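Local coordinates for DSBA-like thioredoxin domain-containing protein (Pseudomonas aeruginosa PAO1, PDB 5HFI) that probably acts as a cytosolic disulfide reductase of the thioredoxin superfamily and binds glutathione through a mixed disulfide, at residues P15-Y21 against I119-V125; H41-T47 against H164-R169; M63-L67 against Y81-L86. One frame throughout, in Å; residues are numbered along the deposited sequence.

Interaction 1: P15-Y21 against I119-V125; sequences PLCGWCY and IQRAHYV. With GSH (glutathione), chain B.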
loop_
_atom_site.group_PDB
_atom_site.type_symbol
_atom_site.label_atom_id
_atom_site.label_comp_id
_atom_site.label_asym_id
_atom_site.label_seq_id
_atom_site.Cartn_x
_atom_site.Cartn_y
_atom_site.Cartn_z
ATOM N N PRO A 15 -1.454 -3.588 -1.331
ATOM C CA PRO A 15 -2.140 -3.382 -0.046
ATOM C C PRO A 15 -2.149 -4.603 0.863
ATOM O O PRO A 15 -2.279 -4.440 2.081
ATOM C CB PRO A 15 -3.566 -2.982 -0.456
ATOM C CG PRO A 15 -3.484 -2.617 -1.901
ATOM C CD PRO A 15 -2.359 -3.410 -2.479
ATOM N N LEU A 16 -2.003 -5.813 0.324
ATOM C CA LEU A 16 -2.020 -7.024 1.136
ATOM C C LEU A 16 -0.624 -7.562 1.426
ATOM O O LEU A 16 -0.492 -8.687 1.921
ATOM C CB LEU A 16 -2.870 -8.100 0.460
ATOM C CG LEU A 16 -4.369 -7.773 0.456
ATOM C CD1 LEU A 16 -5.112 -8.585 -0.584
ATOM C CD2 LEU A 16 -4.971 -8.006 1.823
ATOM N N CYS A 17 0.414 -6.787 1.126
ATOM C CA CYS A 17 1.787 -7.167 1.426
ATOM C C CYS A 17 2.138 -6.675 2.825
ATOM O O CYS A 17 2.106 -5.468 3.089
ATOM C CB CYS A 17 2.745 -6.582 0.390
ATOM S SG CYS A 17 4.485 -6.810 0.798
ATOM N N GLY A 18 2.457 -7.612 3.721
ATOM C CA GLY A 18 2.764 -7.233 5.092
ATOM C C GLY A 18 3.955 -6.300 5.191
ATOM O O GLY A 18 3.974 -5.384 6.017
ATOM N N TRP A 19 4.966 -6.514 4.350
ATOM C CA TRP A 19 6.140 -5.653 4.408
ATOM C C TRP A 19 5.833 -4.248 3.908
ATOM O O TRP A 19 6.478 -3.288 4.342
ATOM C CB TRP A 19 7.290 -6.280 3.623
ATOM C CG TRP A 19 7.960 -7.361 4.399
ATOM C CD1 TRP A 19 7.922 -8.701 4.146
ATOM C CD2 TRP A 19 8.749 -7.197 5.582
ATOM N NE1 TRP A 19 8.651 -9.380 5.092
ATOM C CE2 TRP A 19 9.169 -8.478 5.985
ATOM C CE3 TRP A 19 9.147 -6.087 6.335
ATOM C CZ2 TRP A 19 9.967 -8.683 7.108
ATOM C CZ3 TRP A 19 9.939 -6.292 7.452
ATOM C CH2 TRP A 19 10.341 -7.580 7.827
ATOM N N CYS A 20 4.857 -4.098 3.009
ATOM C CA CYS A 20 4.418 -2.756 2.640
ATOM C C CYS A 20 3.794 -2.045 3.831
ATOM O O CYS A 20 4.033 -0.851 4.043
ATOM C CB CYS A 20 3.437 -2.816 1.472
ATOM S SG CYS A 20 4.229 -3.223 -0.096
ATOM N N TYR A 21 3.004 -2.769 4.628
ATOM C CA TYR A 21 2.480 -2.200 5.863
ATOM C C TYR A 21 3.612 -1.854 6.823
ATOM O O TYR A 21 3.570 -0.820 7.499
ATOM C CB TYR A 21 1.496 -3.177 6.505
ATOM C CG TYR A 21 0.918 -2.710 7.822
ATOM C CD1 TYR A 21 0.239 -1.502 7.917
ATOM C CD2 TYR A 21 1.031 -3.490 8.966
ATOM C CE1 TYR A 21 -0.299 -1.078 9.119
ATOM C CE2 TYR A 21 0.497 -3.076 10.171
ATOM C CZ TYR A 21 -0.167 -1.868 10.242
ATOM O OH TYR A 21 -0.701 -1.455 11.442
ATOM N N ILE A 119 -6.436 1.863 4.362
ATOM C CA ILE A 119 -6.760 0.493 3.970
ATOM C C ILE A 119 -5.954 -0.500 4.797
ATOM O O ILE A 119 -6.482 -1.509 5.283
ATOM C CB ILE A 119 -6.511 0.294 2.463
ATOM C CG1 ILE A 119 -7.648 0.894 1.634
ATOM C CG2 ILE A 119 -6.324 -1.183 2.126
ATOM C CD1 ILE A 119 -7.359 0.916 0.139
ATOM N N GLN A 120 -4.657 -0.230 4.961
ATOM C CA GLN A 120 -3.803 -1.150 5.706
ATOM C C GLN A 120 -4.201 -1.203 7.173
ATOM O O GLN A 120 -4.175 -2.273 7.788
ATOM C CB GLN A 120 -2.336 -0.747 5.557
ATOM C CG GLN A 120 -1.798 -0.910 4.143
ATOM C CD GLN A 120 -0.528 -0.117 3.912
ATOM O OE1 GLN A 120 -0.381 1.001 4.408
ATOM N NE2 GLN A 120 0.394 -0.687 3.146
ATOM N N ARG A 121 -4.582 -0.060 7.751
ATOM C CA ARG A 121 -5.091 -0.065 9.118
ATOM C C ARG A 121 -6.388 -0.861 9.221
ATOM O O ARG A 121 -6.576 -1.631 10.170
ATOM C CB ARG A 121 -5.296 1.368 9.615
ATOM C CG ARG A 121 -4.007 2.140 9.857
ATOM C CD ARG A 121 -4.292 3.505 10.473
ATOM N NE ARG A 121 -3.110 4.075 11.113
ATOM C CZ ARG A 121 -2.370 5.047 10.590
ATOM N NH1 ARG A 121 -2.689 5.567 9.411
ATOM N NH2 ARG A 121 -1.309 5.503 11.246
ATOM N N ALA A 122 -7.292 -0.696 8.251
ATOM C CA ALA A 122 -8.546 -1.443 8.283
ATOM C C ALA A 122 -8.293 -2.946 8.242
ATOM O O ALA A 122 -9.009 -3.723 8.882
ATOM C CB ALA A 122 -9.442 -1.016 7.121
ATOM N N HIS A 123 -7.296 -3.370 7.516
ATOM C CA HIS A 123 -6.964 -4.780 7.389
ATOM C C HIS A 123 -6.176 -5.318 8.606
ATOM O O HIS A 123 -6.676 -6.166 9.290
ATOM C CB HIS A 123 -6.152 -4.978 6.134
ATOM C CG HIS A 123 -5.750 -6.388 5.843
ATOM N ND1 HIS A 123 -6.601 -7.300 5.271
ATOM C CD2 HIS A 123 -4.560 -7.007 5.946
ATOM C CE1 HIS A 123 -5.959 -8.424 5.070
ATOM N NE2 HIS A 123 -4.723 -8.278 5.483
ATOM N N TYR A 124 -5.016 -4.707 8.906
ATOM C CA TYR A 124 -4.111 -5.274 9.902
ATOM C C TYR A 124 -4.497 -4.924 11.334
ATOM O O TYR A 124 -4.180 -5.682 12.257
ATOM C CB TYR A 124 -2.682 -4.807 9.621
ATOM C CG TYR A 124 -2.105 -5.377 8.350
ATOM C CD1 TYR A 124 -1.716 -6.710 8.286
ATOM C CD2 TYR A 124 -1.961 -4.589 7.212
ATOM C CE1 TYR A 124 -1.191 -7.239 7.132
ATOM C CE2 TYR A 124 -1.439 -5.111 6.049
ATOM C CZ TYR A 124 -1.054 -6.439 6.018
ATOM O OH TYR A 124 -0.530 -6.984 4.873
ATOM N N VAL A 125 -5.154 -3.792 11.550
ATOM C CA VAL A 125 -5.559 -3.375 12.887
ATOM C C VAL A 125 -7.013 -3.730 13.165
ATOM O O VAL A 125 -7.328 -4.324 14.195
ATOM C CB VAL A 125 -5.303 -1.863 13.073
ATOM C CG1 VAL A 125 -5.862 -1.391 14.404
ATOM C CG2 VAL A 125 -3.817 -1.567 12.973
HETATM N N1 GSH B . 11.140 -6.404 2.269
HETATM C CA1 GSH B . 11.226 -7.715 2.888
HETATM C C1 GSH B . 12.654 -7.973 3.362
HETATM O O11 GSH B . 13.173 -9.109 3.198
HETATM O O12 GSH B . 13.312 -7.052 3.915
HETATM C CB1 GSH B . 10.824 -8.781 1.871
HETATM C CG1 GSH B . 9.743 -8.206 0.962
HETATM C CD1 GSH B . 8.805 -9.313 0.488
HETATM O OE1 GSH B . 9.131 -10.450 0.574
HETATM N N2 GSH B . 7.509 -8.965 -0.063
HETATM C CA2 GSH B . 6.611 -10.007 -0.522
HETATM C C2 GSH B . 6.955 -10.313 -1.980
HETATM O O2 GSH B . 6.844 -9.467 -2.806
HETATM C CB2 GSH B . 5.159 -9.535 -0.417
HETATM S SG2 GSH B . 4.828 -8.753 1.193
HETATM N N3 GSH B . 7.429 -11.632 -2.356
HETATM C CA3 GSH B . 7.765 -11.922 -3.738
HETATM C C3 GSH B . 6.508 -11.863 -4.602
HETATM O O31 GSH B . 6.517 -11.216 -5.682
HETATM O O32 GSH B . 5.464 -12.459 -4.231
HETATM O O HOH W 1 0.020 -3.485 3.112
HETATM O O HOH W 2 0.105 -9.677 5.163
HETATM O O HOH W 3 2.826 1.126 2.612
#

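Interaction 2: H41-T47 against H164-R169; sequences HGGGMMT and HFADSR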
loop_
_atom_site.group_PDB
_atom_site.type_symbol
_atom_site.label_atom_id
_atom_site.label_comp_id
_atom_site.label_asym_id
_atom_site.label_seq_id
_atom_site.Cartn_x
_atom_site.Cartn_y
_atom_site.Cartn_z
ATOM N N HIS A 41 2.530 2.984 -7.181
ATOM C CA HIS A 41 2.384 1.977 -8.234
ATOM C C HIS A 41 1.938 0.667 -7.600
ATOM O O HIS A 41 2.752 -0.042 -6.999
ATOM C CB HIS A 41 3.685 1.776 -9.000
ATOM C CG HIS A 41 4.296 3.040 -9.511
ATOM N ND1 HIS A 41 4.044 3.530 -10.775
ATOM C CD2 HIS A 41 5.172 3.901 -8.940
ATOM C CE1 HIS A 41 4.729 4.646 -10.955
ATOM N NE2 HIS A 41 5.417 4.893 -9.857
ATOM N N GLY A 42 0.656 0.338 -7.746
ATOM C CA GLY A 42 0.155 -0.931 -7.248
ATOM C C GLY A 42 0.515 -2.059 -8.198
ATOM O O GLY A 42 0.240 -1.988 -9.400
ATOM N N GLY A 43 1.129 -3.110 -7.655
ATOM C CA GLY A 43 1.628 -4.202 -8.469
ATOM C C GLY A 43 0.694 -5.374 -8.660
ATOM O O GLY A 43 0.963 -6.233 -9.506
ATOM N N GLY A 44 -0.396 -5.440 -7.901
ATOM C CA GLY A 44 -1.342 -6.531 -8.035
ATOM C C GLY A 44 -0.773 -7.867 -7.609
ATOM O O GLY A 44 -0.692 -8.801 -8.413
ATOM N N MET A 45 -0.376 -7.965 -6.338
ATOM C CA MET A 45 0.251 -9.187 -5.846
ATOM C C MET A 45 -0.722 -10.359 -5.874
ATOM O O MET A 45 -0.390 -11.446 -6.363
ATOM C CB MET A 45 0.787 -8.960 -4.431
ATOM C CG MET A 45 1.403 -10.185 -3.780
ATOM S SD MET A 45 2.123 -9.796 -2.172
ATOM C CE MET A 45 0.676 -9.890 -1.119
ATOM N N MET A 46 -1.932 -10.158 -5.359
ATOM C CA MET A 46 -2.935 -11.217 -5.244
ATOM C C MET A 46 -4.118 -10.878 -6.148
ATOM O O MET A 46 -5.148 -10.379 -5.691
ATOM C CB MET A 46 -3.361 -11.394 -3.782
ATOM C CG MET A 46 -2.191 -11.401 -2.810
ATOM S SD MET A 46 -2.667 -11.737 -1.105
ATOM C CE MET A 46 -2.940 -13.502 -1.175
ATOM N N THR A 47 -3.963 -11.163 -7.439
ATOM C CA THR A 47 -5.033 -10.948 -8.409
ATOM C C THR A 47 -5.340 -12.227 -9.185
ATOM O O THR A 47 -4.432 -12.911 -9.659
ATOM C CB THR A 47 -4.681 -9.829 -9.407
ATOM O OG1 THR A 47 -3.485 -10.173 -10.116
ATOM C CG2 THR A 47 -4.475 -8.506 -8.679
ATOM N N HIS A 164 -3.142 0.114 -14.889
ATOM C CA HIS A 164 -2.235 0.463 -13.799
ATOM C C HIS A 164 -1.365 -0.725 -13.405
ATOM O O HIS A 164 -0.152 -0.575 -13.212
ATOM C CB HIS A 164 -3.041 0.962 -12.597
ATOM C CG HIS A 164 -2.199 1.470 -11.465
ATOM N ND1 HIS A 164 -1.545 2.683 -11.511
ATOM C CD2 HIS A 164 -1.920 0.938 -10.252
ATOM C CE1 HIS A 164 -0.894 2.873 -10.377
ATOM N NE2 HIS A 164 -1.104 1.829 -9.596
ATOM N N PHE A 165 -1.972 -1.909 -13.274
ATOM C CA PHE A 165 -1.210 -3.116 -12.963
ATOM C C PHE A 165 -0.150 -3.389 -14.024
ATOM O O PHE A 165 1.002 -3.698 -13.702
ATOM C CB PHE A 165 -2.149 -4.319 -12.848
ATOM C CG PHE A 165 -2.876 -4.408 -11.540
ATOM C CD1 PHE A 165 -4.038 -5.152 -11.436
ATOM C CD2 PHE A 165 -2.401 -3.754 -10.416
ATOM C CE1 PHE A 165 -4.715 -5.247 -10.238
ATOM C CE2 PHE A 165 -3.076 -3.841 -9.214
ATOM C CZ PHE A 165 -4.235 -4.593 -9.124
ATOM N N ALA A 166 -0.533 -3.307 -15.300
ATOM C CA ALA A 166 0.415 -3.572 -16.377
ATOM C C ALA A 166 1.567 -2.578 -16.347
ATOM O O ALA A 166 2.730 -2.956 -16.522
ATOM C CB ALA A 166 -0.298 -3.529 -17.728
ATOM N N ASP A 167 1.255 -1.301 -16.118
ATOM C CA ASP A 167 2.294 -0.285 -15.991
ATOM C C ASP A 167 3.229 -0.593 -14.827
ATOM O O ASP A 167 4.454 -0.495 -14.962
ATOM C CB ASP A 167 1.644 1.091 -15.820
ATOM C CG ASP A 167 2.632 2.231 -15.976
ATOM O OD1 ASP A 167 2.972 2.864 -14.951
ATOM O OD2 ASP A 167 3.059 2.495 -17.123
ATOM N N SER A 168 2.669 -0.968 -13.673
ATOM C CA SER A 168 3.497 -1.251 -12.505
ATOM C C SER A 168 4.403 -2.450 -12.741
ATOM O O SER A 168 5.580 -2.432 -12.360
ATOM C CB SER A 168 2.619 -1.490 -11.278
ATOM O OG SER A 168 1.847 -0.346 -10.949
ATOM N N ARG A 169 3.877 -3.507 -13.360
ATOM C CA ARG A 169 4.680 -4.714 -13.538
ATOM C C ARG A 169 5.783 -4.517 -14.567
ATOM O O ARG A 169 6.842 -5.147 -14.463
ATOM C CB ARG A 169 3.779 -5.883 -13.920
ATOM C CG ARG A 169 2.910 -6.325 -12.768
ATOM C CD ARG A 169 1.608 -6.934 -13.231
ATOM N NE ARG A 169 0.816 -7.395 -12.096
ATOM C CZ ARG A 169 -0.413 -7.885 -12.194
ATOM N NH1 ARG A 169 -0.996 -7.979 -13.380
ATOM N NH2 ARG A 169 -1.060 -8.280 -11.105
HETATM O O HOH W 4 1.926 2.213 -12.376
#

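Interaction 3: M63-L67 against Y81-L86; sequences MPHDL and YFDGLL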
loop_
_atom_site.group_PDB
_atom_site.type_symbol
_atom_site.label_atom_id
_atom_site.label_comp_id
_atom_site.label_asym_id
_atom_site.label_seq_id
_atom_site.Cartn_x
_atom_site.Cartn_y
_atom_site.Cartn_z
ATOM N N MET A 63 1.238 -15.083 8.280
ATOM C CA MET A 63 1.339 -14.688 9.691
ATOM C C MET A 63 2.751 -14.667 10.318
ATOM O O MET A 63 3.064 -13.715 11.034
ATOM C CB MET A 63 0.436 -15.572 10.567
ATOM C CG MET A 63 0.358 -15.065 12.025
ATOM S SD MET A 63 -1.200 -15.202 12.939
ATOM C CE MET A 63 -0.601 -15.063 14.616
ATOM N N PRO A 64 3.603 -15.679 10.086
ATOM C CA PRO A 64 4.926 -15.641 10.737
ATOM C C PRO A 64 5.735 -14.430 10.335
ATOM O O PRO A 64 6.626 -14.015 11.087
ATOM C CB PRO A 64 5.599 -16.950 10.291
ATOM C CG PRO A 64 4.669 -17.596 9.319
ATOM C CD PRO A 64 3.585 -16.647 8.975
ATOM N N HIS A 65 5.432 -13.837 9.182
ATOM C CA HIS A 65 5.998 -12.538 8.849
ATOM C C HIS A 65 5.459 -11.452 9.771
ATOM O O HIS A 65 6.227 -10.620 10.264
ATOM C CB HIS A 65 5.700 -12.197 7.388
ATOM C CG HIS A 65 6.677 -12.785 6.418
ATOM N ND1 HIS A 65 6.571 -12.602 5.055
ATOM C CD2 HIS A 65 7.779 -13.547 6.611
ATOM C CE1 HIS A 65 7.564 -13.230 4.452
ATOM N NE2 HIS A 65 8.312 -13.811 5.372
ATOM N N ASP A 66 4.152 -11.478 10.053
ATOM C CA ASP A 66 3.488 -10.337 10.683
ATOM C C ASP A 66 4.127 -9.965 12.018
ATOM O O ASP A 66 4.474 -8.798 12.245
ATOM C CB ASP A 66 1.999 -10.635 10.864
ATOM C CG ASP A 66 1.246 -10.656 9.546
ATOM O OD1 ASP A 66 0.091 -11.130 9.529
ATOM O OD2 ASP A 66 1.809 -10.202 8.528
ATOM N N LEU A 67 4.283 -10.933 12.926
ATOM C CA LEU A 67 4.906 -10.607 14.205
ATOM C C LEU A 67 6.368 -10.224 14.029
ATOM O O LEU A 67 6.902 -9.448 14.830
ATOM C CB LEU A 67 4.766 -11.768 15.188
ATOM C CG LEU A 67 3.462 -11.733 15.988
ATOM C CD1 LEU A 67 3.466 -12.784 17.082
ATOM C CD2 LEU A 67 3.249 -10.347 16.580
ATOM N N TYR A 81 -7.685 -8.801 13.586
ATOM C CA TYR A 81 -6.975 -9.332 12.429
ATOM C C TYR A 81 -6.446 -10.738 12.706
ATOM O O TYR A 81 -6.755 -11.679 11.968
ATOM C CB TYR A 81 -5.833 -8.387 12.039
ATOM C CG TYR A 81 -4.846 -8.978 11.061
ATOM C CD1 TYR A 81 -3.572 -9.348 11.470
ATOM C CD2 TYR A 81 -5.187 -9.167 9.728
ATOM C CE1 TYR A 81 -2.665 -9.889 10.578
ATOM C CE2 TYR A 81 -4.287 -9.709 8.827
ATOM C CZ TYR A 81 -3.027 -10.066 9.259
ATOM O OH TYR A 81 -2.127 -10.605 8.371
ATOM N N PHE A 82 -5.653 -10.887 13.772
ATOM C CA PHE A 82 -5.078 -12.187 14.116
ATOM C C PHE A 82 -6.162 -13.231 14.355
ATOM O O PHE A 82 -6.093 -14.347 13.827
ATOM C CB PHE A 82 -4.199 -12.060 15.362
ATOM C CG PHE A 82 -2.843 -11.469 15.102
ATOM C CD1 PHE A 82 -2.118 -11.822 13.976
ATOM C CD2 PHE A 82 -2.289 -10.567 15.994
ATOM C CE1 PHE A 82 -0.868 -11.280 13.741
ATOM C CE2 PHE A 82 -1.042 -10.024 15.768
ATOM C CZ PHE A 82 -0.328 -10.381 14.640
ATOM N N ASP A 83 -7.164 -12.890 15.163
ATOM C CA ASP A 83 -8.155 -13.853 15.624
ATOM C C ASP A 83 -9.534 -13.621 15.018
ATOM O O ASP A 83 -10.502 -14.254 15.449
ATOM C CB ASP A 83 -8.237 -13.825 17.151
ATOM C CG ASP A 83 -6.931 -14.230 17.811
ATOM O OD1 ASP A 83 -6.251 -15.134 17.280
ATOM O OD2 ASP A 83 -6.583 -13.641 18.857
ATOM N N GLY A 84 -9.646 -12.736 14.032
ATOM C CA GLY A 84 -10.919 -12.507 13.381
ATOM C C GLY A 84 -10.857 -12.697 11.881
ATOM O O GLY A 84 -11.452 -13.632 11.338
ATOM N N LEU A 85 -10.127 -11.813 11.202
ATOM C CA LEU A 85 -10.042 -11.873 9.747
ATOM C C LEU A 85 -9.288 -13.115 9.288
ATOM O O LEU A 85 -9.763 -13.857 8.420
ATOM C CB LEU A 85 -9.369 -10.609 9.214
ATOM C CG LEU A 85 -9.266 -10.490 7.695
ATOM C CD1 LEU A 85 -10.646 -10.474 7.076
ATOM C CD2 LEU A 85 -8.488 -9.247 7.312
ATOM N N LEU A 86 -8.105 -13.359 9.855
ATOM C CA LEU A 86 -7.309 -14.515 9.463
ATOM C C LEU A 86 -7.960 -15.831 9.858
ATOM O O LEU A 86 -7.488 -16.892 9.437
ATOM C CB LEU A 86 -5.911 -14.406 10.070
ATOM C CG LEU A 86 -5.017 -13.423 9.313
ATOM C CD1 LEU A 86 -3.609 -13.409 9.874
ATOM C CD2 LEU A 86 -5.009 -13.756 7.829
#

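Interaction 1: P15-Y21 against I119-V125
The rings of Y21 and Y124 lie nearly parallel as an offset stack, centroids 4.5 Å apart and planes 13° from each other. Y21 has CG anti to the backbone N (chi1 178°), which sends its ring toward helix 112-124. Y124 CD2 sits over the rim of the Y21 ring beside CG, while Y124 CB reaches over the same ring to make a CH-pi contact. On its opposite face the Y124 ring carries CD2 of H123, and in line with its edge is water 2, bound to the hydroxyl. H123 is in turn touched over a face by L16, whose methyl CD2 lies 3.4 Å from H123 CE1.

The segment 15-21 holds the thioredoxin-type CxxC motif, with C17 as N-cap of helix 18-22 and its SG joined to GSH SG2 in a disulfide of 2.0 Å; helix 112-124 belongs to the helical region inserted into the thioredoxin fold in DsbA relatives. W19 presents a ring face to glutathione, CG being 3.6 Å from GSH CA1.

Q120 slides past Y21 in the opposite direction, with Q120 CB 3.6 Å from Y21 CD1; beyond CG its extended chain carries NE2 to two waters. Water 1, 2.8 Å from Q120 NE2, donates to P15 O and C17 O, and water 3 to C20 O. The Y21 hydroxyl packs against V125 CG2 and is hydrogen-bonded to P76 O.

Interaction 2: H41-T47 against H164-R169
R169 reaches from helix 159-174 across the glycine-rich turn that follows strand 37-42. Its CB starts a chain that runs extended to NE, and CG and CD pass alongside G43 O. R169 NE donates to G43 O at 2.8 Å, tilted 26° from the carbonyl plane. At the tip NH2 takes two further acceptors near the guanidinium plane: G44 O, met on a lone pair at 2.8 Å, and T47 OG1 at 3.2 Å. One guanidinium face is backed by F165 CB.

The F165 ring packs against the turn, with G44 CA over one face, 3.8 Å from the ring centroid, and G42 O at its edge. The turn carries M45 of the glutathione pocket, and G43 CA is about 9 Å from the nearest glutathione atom. G42 N donates to H164 NE2 at 3.0 Å, 28° out of the ring plane, while S168 OG lies 2.8 Å from G42 O. Water 4 joins H41 ND1, D167 OD1 and S168 OG; H41 NE2 is hydrogen-bonded to H10.

The acceptors of R169 here are neutral, two of them peptide carbonyls that its charge would polarise. H164 NE2, as an acceptor, must offer its lone pair, consistent with a neutral ring protonated at ND1.

Interaction 3: M63-L67 against Y81-L86
D66 and Y81 meet through a single short hydrogen bond, and F82 lies next to them among M63, D66 and L67. The two short helices concerned, 64-73 and 79-85, belong to the helical region that interrupts the thioredoxin fold in DsbA-like proteins, and the sulfur of M63 beside F82 forms a Met-aromatic contact. The D66 side chain comes within about 8 Å of the bound glutathione (nearest atoms), and the neighbouring H65 meets the W19 ring edge-to-face.

Y81 points across the gap with CG anti to the backbone N (chi1 167°), a torsion that sends the phenol toward the carboxylate. Its OH donates to D66 OD1 at 2.6 Å, and OD1 lies near the plane of the phenol, at its edge. The carboxylate is turned 48° against the ring, and OD1 receives the hydroxyl on its syn side, somewhat out of the carboxylate plane. D66 is buried, and this hydrogen bond gives OD1 a close donor, which would be expected to favour the carboxylate form.

F82, the next residue, turns its edge to D66 CB, 4.1 Å from F82 CE1. M63 crosses F82 at about a right angle. Its CE comes to 3.6 Å from F82 CD1, while SD is 4.7 Å from the ring centroid and 59° off the normal, an oblique approach. This methionine is poorly ordered, so its contacts are less certain. L67 adds CD2, 4.1 Å from F82 CZ.

The Y81 ring also meets Y124 edge-to-face and the ring of H123 at an inclined angle. L86 lies over a face of Y81, toward the rim, and its CD1 is 4.3 Å from M63 SD. A wider pi-type turn brings L86 round to that place: L86 N donates to Y81 O at 3.0 Å.

How the interactions relate
From the N terminus the chain leaves strand 8-13 and enters 15-21, opening interaction 1, which closes when helix 112-124 arrives and joins the CxxC helix start to the inserted helical region. Within that loop the turn after edge strand 37-42 opens interaction 2, which closes later on helix 159-174, so interactions 1 and 2 cross. Interaction 3, between helices 64-73 and 79-85, is local and nested inside both loops. Interactions 1 and 2 touch where M45 packs on L16 and C17, and M46 on L16; interactions 1 and 3 touch through H123 and Y124 against Y81, and W19 against H65. Interactions 2 and 3 do not touch, their centres about 24 Å apart.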